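Local coordinates for putative monooxygenase (Fusobacterium nucleatum subsp. nucleatum, PDB 3MCS), which is probably an antibiotic biosynthesis-type monooxygenase of the dimeric alpha-beta barrel superfamily, with two such domains in one chain, at residues A[132-135]-A[136-140]; A[167-170]-A[171-175]. All coordinates share one frame; numbering follows the deposited sequence. Where two conformers were deposited one is given.

Contact 1. Residues A[132-135]-A[136-140]; sequences EIIK and NIVET
Ile134 and Val138 stand side by side, one helical turn apart and pointing the same way, on the amphipathic helix 127-143 of the second ferredoxin-like, antibiotic biosynthesis monooxygenase-type half of the chain. Their branches meet at Ile134 CG1 and Val138 CG2, 3.8 Å apart. Ile134 swings CG1 anti to its own backbone nitrogen (chi1 -168°), beside the carbonyl carbon, which brings that branch alongside the valine. The pair is buried against the sheet: both touch Leu152 of strand 147-155, Ile134 reaches Trp162 and Val138 reaches Leu164 of strand 161-168. Beneath them the backbone bond from Val138 N to Ile134 O, 2.9 Å long, keeps the spacing of the turn. The preceding bond of the helix, from Ile137 N to Ile133 O, measures 3.1 Å, and the side chains of these two residues lie on another flank, where Tyr186 of helix 181-190 touches both. Further round the helix, Lys135 runs its extended chain obliquely back toward the start of the helix, past Gln100 and Ile101, to form a salt bridge with Glu132, NZ to OE2 2.9 Å, on the syn side of the carboxylate. Glu139, one turn after Lys135, pairs instead with Lys216. On the exposed side, Asn136 O accepts from both Thr140 N and Thr140 OG1; the hydroxyl oxygen lies 2.9 Å from Asn136 O, above the carbonyl plane.

Contact 2. Residues A[167-170]-A[171-175]; sequences VYKD and IDSYL
Asp170 caps the first turn of helix 171-178 through its OD1, which accepts two bonds from Ser173. The aspartate places its carboxylate between its own backbone nitrogen and carbonyl carbon (chi1 58°), a conformation that turns OD1 toward the helix start. Ser173 N reaches OD1 at 3.0 Å, nearly in line with its C-O bond, while Ser173 OG donates from the other face of the carboxylate plane at 2.6 Å. The aliphatic part of Lys169 lies beside the same hydroxyl, CG to OG 3.6 Å. Below the cap, Tyr168, the last residue of strand 161-168, offers a ring face to the helix. Tyr174 CA sits over that face, 4.0 Å from the ring centroid, in a CH-pi contact. With its CG anti to the backbone nitrogen (chi1 167°), Tyr174 also directs its ring edge at the same tyrosine: a T-shaped pair with planes at 65° and CD1 3.7 Å from Tyr168 CE1. The phenol groups diverge, Tyr168 OH to Glu166 and Tyr174 OH to Arg199. A negative charge at the N-cap, accepting two hydrogen bonds from Ser173, would be stabilised by the helix dipole, which may lower the pKa of Asp170, although Asp172 OD1, 4.4 Å from Asp170 OD1, would oppose this.

How the contacts relate
Contact 1 and contact 2 come in series in the second antibiotic biosynthesis monooxygenase-type half, and between them the chain passes through strands 147-155 and 161-168. Their centres are 18 Å apart and their nearest atoms about 7 Å apart, without touching. Strand 161-168 connects them structurally: Trp162 and Leu164 pack beneath 132-140, and the same strand ends at Tyr168, where 167-175 begins. Contact 1 lies within one helix, whose Ile134 and Val138 face the sheet; contact 2 turns the chain from that sheet into the next helix. An acetate ion, probably from the crystallisation liquor, lies about 5 Å from the Ile134 side chain; it may mark a pocket beside contact 1.

Contact 1. Residues A[132-135]-A[136-140]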
ATOM      1  N   GLU A 132      10.859  10.481  12.806  1.00 46.26           N
ATOM      2  CA  GLU A 132       9.913  11.273  13.572  1.00 46.46           C
ATOM      3  C   GLU A 132       9.213  12.300  12.686  1.00 45.21           C
ATOM      4  O   GLU A 132       8.034  12.596  12.908  1.00 44.93           O
ATOM      5  CB  GLU A 132      10.611  11.927  14.782  1.00 47.34           C
ATOM      6  CG  GLU A 132      11.168  10.874  15.786  1.00 49.03           C
ATOM      7  CD  GLU A 132      10.071   9.932  16.342  1.00 53.96           C
ATOM      8  OE1 GLU A 132       9.173  10.432  17.069  1.00 52.95           O
ATOM      9  OE2 GLU A 132      10.114   8.697  16.066  1.00 51.32           O
ATOM     10  N   ILE A 133       9.923  12.811  11.678  1.00 44.05           N
ATOM     11  CA  ILE A 133       9.347  13.800  10.774  1.00 44.24           C
ATOM     12  C   ILE A 133       8.221  13.208   9.920  1.00 44.55           C
ATOM     13  O   ILE A 133       7.101  13.712   9.914  1.00 44.80           O
ATOM     14  CB  ILE A 133      10.415  14.451   9.863  1.00 43.78           C
ATOM     15  CG1 ILE A 133      11.386  15.310  10.711  1.00 47.43           C
ATOM     16  CG2 ILE A 133       9.741  15.297   8.810  1.00 42.28           C
ATOM     17  CD1 ILE A 133      12.591  15.915   9.958  1.00 42.25           C
ATOM     18  N   ILE A 134       8.504  12.121   9.223  1.00 44.38           N
ATOM     19  CA  ILE A 134       7.498  11.543   8.352  1.00 43.83           C
ATOM     20  C   ILE A 134       6.315  11.038   9.158  1.00 43.76           C
ATOM     21  O   ILE A 134       5.182  11.183   8.713  1.00 44.07           O
ATOM     22  CB  ILE A 134       8.067  10.430   7.431  1.00 44.05           C
ATOM     23  CG1 ILE A 134       7.044  10.077   6.349  1.00 41.36           C
ATOM     24  CG2 ILE A 134       8.505   9.175   8.237  1.00 41.36           C
ATOM     25  CD1 ILE A 134       7.570   9.169   5.271  1.00 42.19           C
ATOM     26  N   LYS A 135       6.560  10.465  10.337  1.00 43.47           N
ATOM     27  CA  LYS A 135       5.456   9.971  11.168  1.00 43.81           C
ATOM     28  C   LYS A 135       4.427  11.074  11.387  1.00 43.34           C
ATOM     29  O   LYS A 135       3.244  10.834  11.213  1.00 43.54           O
ATOM     30  CB  LYS A 135       5.942   9.425  12.519  1.00 44.22           C
ATOM     31  CG  LYS A 135       6.578   8.010  12.502  1.00 44.96           C
ATOM     32  CD  LYS A 135       7.232   7.740  13.868  1.00 48.25           C
ATOM     33  CE  LYS A 135       7.942   6.405  13.952  1.00 52.33           C
ATOM     34  NZ  LYS A 135       8.643   6.302  15.254  1.00 48.87           N
ATOM     35  N   ASN A 136       4.908  12.270  11.748  1.00 43.19           N
ATOM     36  CA  ASN A 136       4.057  13.436  12.014  0.50 42.41           C
ATOM     37  C   ASN A 136       3.281  13.857  10.780  1.00 43.35           C
ATOM     38  O   ASN A 136       2.070  14.071  10.844  1.00 43.85           O
ATOM     39  CB  ASN A 136       4.890  14.630  12.499  0.50 42.53           C
ATOM     40  CG  ASN A 136       5.525  14.405  13.863  0.50 40.19           C
ATOM     41  OD1 ASN A 136       4.880  13.934  14.802  0.50 39.61           O
ATOM     42  ND2 ASN A 136       6.790  14.786  13.985  0.50 31.07           N
ATOM     43  N   ILE A 137       3.987  13.980   9.658  1.00 43.69           N
ATOM     44  CA  ILE A 137       3.362  14.368   8.408  1.00 44.33           C
ATOM     45  C   ILE A 137       2.275  13.404   7.982  1.00 44.00           C
ATOM     46  O   ILE A 137       1.217  13.834   7.536  1.00 45.56           O
ATOM     47  CB  ILE A 137       4.388  14.479   7.264  1.00 45.66           C
ATOM     48  CG1 ILE A 137       5.258  15.732   7.453  1.00 48.08           C
ATOM     49  CG2 ILE A 137       3.684  14.546   5.911  1.00 43.49           C
ATOM     50  CD1 ILE A 137       4.484  17.078   7.439  1.00 45.60           C
ATOM     51  N   VAL A 138       2.526  12.111   8.105  1.00 43.70           N
ATOM     52  CA  VAL A 138       1.537  11.131   7.698  1.00 43.60           C
ATOM     53  C   VAL A 138       0.299  11.229   8.590  1.00 44.42           C
ATOM     54  O   VAL A 138      -0.807  11.073   8.084  1.00 44.96           O
ATOM     55  CB  VAL A 138       2.101   9.714   7.703  1.00 43.83           C
ATOM     56  CG1 VAL A 138       1.028   8.717   7.314  1.00 45.11           C
ATOM     57  CG2 VAL A 138       3.257   9.624   6.750  1.00 42.40           C
ATOM     58  N   GLU A 139       0.469  11.496   9.893  1.00 44.12           N
ATOM     59  CA  GLU A 139      -0.701  11.694  10.805  1.00 45.12           C
ATOM     60  C   GLU A 139      -1.497  12.963  10.490  1.00 44.98           C
ATOM     61  O   GLU A 139      -2.727  12.947  10.547  1.00 46.20           O
ATOM     62  CB  GLU A 139      -0.305  11.711  12.284  1.00 44.62           C
ATOM     63  CG  GLU A 139      -0.009  10.334  12.808  1.00 48.27           C
ATOM     64  CD  GLU A 139       0.377  10.303  14.268  1.00 53.01           C
ATOM     65  OE1 GLU A 139       0.488  11.391  14.883  1.00 58.49           O
ATOM     66  OE2 GLU A 139       0.578   9.178  14.803  1.00 55.47           O
ATOM     67  N   THR A 140      -0.795  14.051  10.187  1.00 44.70           N
ATOM     68  CA  THR A 140      -1.439  15.294   9.781  1.00 44.45           C
ATOM     69  C   THR A 140      -2.281  15.006   8.535  1.00 44.84           C
ATOM     70  O   THR A 140      -3.444  15.431   8.452  1.00 44.49           O
ATOM     71  CB  THR A 140      -0.420  16.416   9.471  1.00 44.51           C
ATOM     72  OG1 THR A 140       0.533  16.529  10.538  1.00 43.91           O
ATOM     73  CG2 THR A 140      -1.136  17.760   9.275  1.00 42.90           C
TER

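Contact 2. Residues A[167-170]-A[171-175]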
ATOM      1  N   VAL A 167      -4.613   6.286   0.212  1.00 42.98           N
ATOM      2  CA  VAL A 167      -5.793   6.359  -0.625  1.00 43.29           C
ATOM      3  C   VAL A 167      -6.567   7.630  -0.275  1.00 44.69           C
ATOM      4  O   VAL A 167      -6.669   7.962   0.888  1.00 47.47           O
ATOM      5  CB  VAL A 167      -6.652   5.115  -0.437  1.00 43.00           C
ATOM      6  CG1 VAL A 167      -7.883   5.189  -1.293  1.00 40.81           C
ATOM      7  CG2 VAL A 167      -5.826   3.847  -0.772  1.00 39.86           C
ATOM      8  N   TYR A 168      -7.070   8.338  -1.296  1.00 45.10           N
ATOM      9  CA  TYR A 168      -7.823   9.588  -1.166  1.00 43.82           C
ATOM     10  C   TYR A 168      -9.203   9.468  -1.820  1.00 43.87           C
ATOM     11  O   TYR A 168      -9.406   8.636  -2.716  1.00 42.41           O
ATOM     12  CB  TYR A 168      -7.039  10.744  -1.789  1.00 42.67           C
ATOM     13  CG  TYR A 168      -5.725  11.036  -1.093  1.00 44.31           C
ATOM     14  CD1 TYR A 168      -4.588  10.304  -1.384  1.00 42.43           C
ATOM     15  CD2 TYR A 168      -5.621  12.039  -0.133  1.00 45.84           C
ATOM     16  CE1 TYR A 168      -3.395  10.528  -0.737  1.00 39.07           C
ATOM     17  CE2 TYR A 168      -4.409  12.287   0.523  1.00 44.41           C
ATOM     18  CZ  TYR A 168      -3.299  11.517   0.215  1.00 43.58           C
ATOM     19  OH  TYR A 168      -2.083  11.754   0.844  1.00 43.64           O
ATOM     20  N   LYS A 169     -10.159  10.290  -1.384  1.00 44.52           N
ATOM     21  CA  LYS A 169     -11.536  10.187  -1.922  1.00 45.41           C
ATOM     22  C   LYS A 169     -11.576  10.593  -3.402  1.00 45.95           C
ATOM     23  O   LYS A 169     -12.370  10.037  -4.198  1.00 46.07           O
ATOM     24  CB  LYS A 169     -12.574  10.980  -1.086  1.00 44.58           C
ATOM     25  CG  LYS A 169     -12.686  12.473  -1.380  1.00 48.22           C
ATOM     26  CD  LYS A 169     -13.678  13.216  -0.465  1.00 50.45           C
ATOM     27  CE  LYS A 169     -13.653  14.726  -0.801  1.00 51.28           C
ATOM     28  NZ  LYS A 169     -14.336  15.585   0.181  1.00 44.68           N
ATOM     29  N   ASP A 170     -10.717  11.553  -3.754  1.00 44.64           N
ATOM     30  CA  ASP A 170     -10.618  12.061  -5.113  1.00 42.95           C
ATOM     31  C   ASP A 170      -9.270  12.725  -5.352  1.00 43.49           C
ATOM     32  O   ASP A 170      -8.529  13.062  -4.419  1.00 42.67           O
ATOM     33  CB  ASP A 170     -11.783  13.007  -5.446  1.00 42.42           C
ATOM     34  CG  ASP A 170     -11.881  14.189  -4.511  1.00 44.08           C
ATOM     35  OD1 ASP A 170     -10.857  14.576  -3.906  1.00 44.57           O
ATOM     36  OD2 ASP A 170     -12.985  14.752  -4.392  1.00 47.89           O
ATOM     37  N   ILE A 171      -8.963  12.905  -6.627  1.00 44.18           N
ATOM     38  CA  ILE A 171      -7.682  13.433  -7.056  1.00 43.63           C
ATOM     39  C   ILE A 171      -7.396  14.827  -6.512  1.00 42.64           C
ATOM     40  O   ILE A 171      -6.247  15.144  -6.205  1.00 42.56           O
ATOM     41  CB  ILE A 171      -7.591  13.376  -8.593  1.00 44.69           C
ATOM     42  CG1 ILE A 171      -6.148  13.623  -9.062  1.00 46.25           C
ATOM     43  CG2 ILE A 171      -8.623  14.336  -9.222  1.00 48.19           C
ATOM     44  CD1 ILE A 171      -5.911  13.165 -10.510  1.00 46.38           C
ATOM     45  N   ASP A 172      -8.431  15.635  -6.333  1.00 42.73           N
ATOM     46  CA  ASP A 172      -8.237  16.972  -5.782  1.00 44.27           C
ATOM     47  C   ASP A 172      -7.715  16.883  -4.344  1.00 43.89           C
ATOM     48  O   ASP A 172      -6.821  17.632  -3.961  1.00 42.68           O
ATOM     49  CB  ASP A 172      -9.523  17.815  -5.832  1.00 45.66           C
ATOM     50  CG  ASP A 172     -10.124  17.876  -7.229  1.00 50.08           C
ATOM     51  OD1 ASP A 172     -10.786  16.880  -7.652  1.00 51.53           O
ATOM     52  OD2 ASP A 172      -9.930  18.922  -7.893  1.00 43.81           O
ATOM     53  N   SER A 173      -8.263  15.959  -3.562  1.00 44.26           N
ATOM     54  CA  SER A 173      -7.851  15.800  -2.170  1.00 45.15           C
ATOM     55  C   SER A 173      -6.349  15.553  -2.069  1.00 44.54           C
ATOM     56  O   SER A 173      -5.668  16.121  -1.222  1.00 44.42           O
ATOM     57  CB  SER A 173      -8.621  14.651  -1.509  1.00 46.40           C
ATOM     58  OG  SER A 173     -10.016  14.911  -1.454  1.00 48.57           O
ATOM     59  N   TYR A 174      -5.844  14.702  -2.949  1.00 44.69           N
ATOM     60  CA  TYR A 174      -4.424  14.382  -3.002  1.00 43.69           C
ATOM     61  C   TYR A 174      -3.578  15.586  -3.414  1.00 44.55           C
ATOM     62  O   TYR A 174      -2.534  15.844  -2.824  1.00 44.11           O
ATOM     63  CB  TYR A 174      -4.184  13.223  -3.965  1.00 43.63           C
ATOM     64  CG  TYR A 174      -2.737  13.027  -4.316  1.00 41.70           C
ATOM     65  CD1 TYR A 174      -1.850  12.505  -3.401  1.00 43.34           C
ATOM     66  CD2 TYR A 174      -2.257  13.376  -5.561  1.00 44.88           C
ATOM     67  CE1 TYR A 174      -0.517  12.333  -3.715  1.00 47.43           C
ATOM     68  CE2 TYR A 174      -0.926  13.212  -5.884  1.00 47.57           C
ATOM     69  CZ  TYR A 174      -0.065  12.694  -4.958  1.00 47.17           C
ATOM     70  OH  TYR A 174       1.250  12.536  -5.286  1.00 55.65           O
ATOM     71  N   LEU A 175      -4.014  16.323  -4.427  1.00 44.80           N
ATOM     72  CA  LEU A 175      -3.258  17.496  -4.850  1.00 45.04           C
ATOM     73  C   LEU A 175      -3.245  18.612  -3.801  1.00 45.25           C
ATOM     74  O   LEU A 175      -2.240  19.314  -3.647  1.00 45.75           O
ATOM     75  CB  LEU A 175      -3.802  18.031  -6.164  1.00 44.74           C
ATOM     76  CG  LEU A 175      -3.641  17.112  -7.375  1.00 43.35           C
ATOM     77  CD1 LEU A 175      -4.287  17.772  -8.609  1.00 47.84           C
ATOM     78  CD2 LEU A 175      -2.197  16.793  -7.638  1.00 41.88           C
TER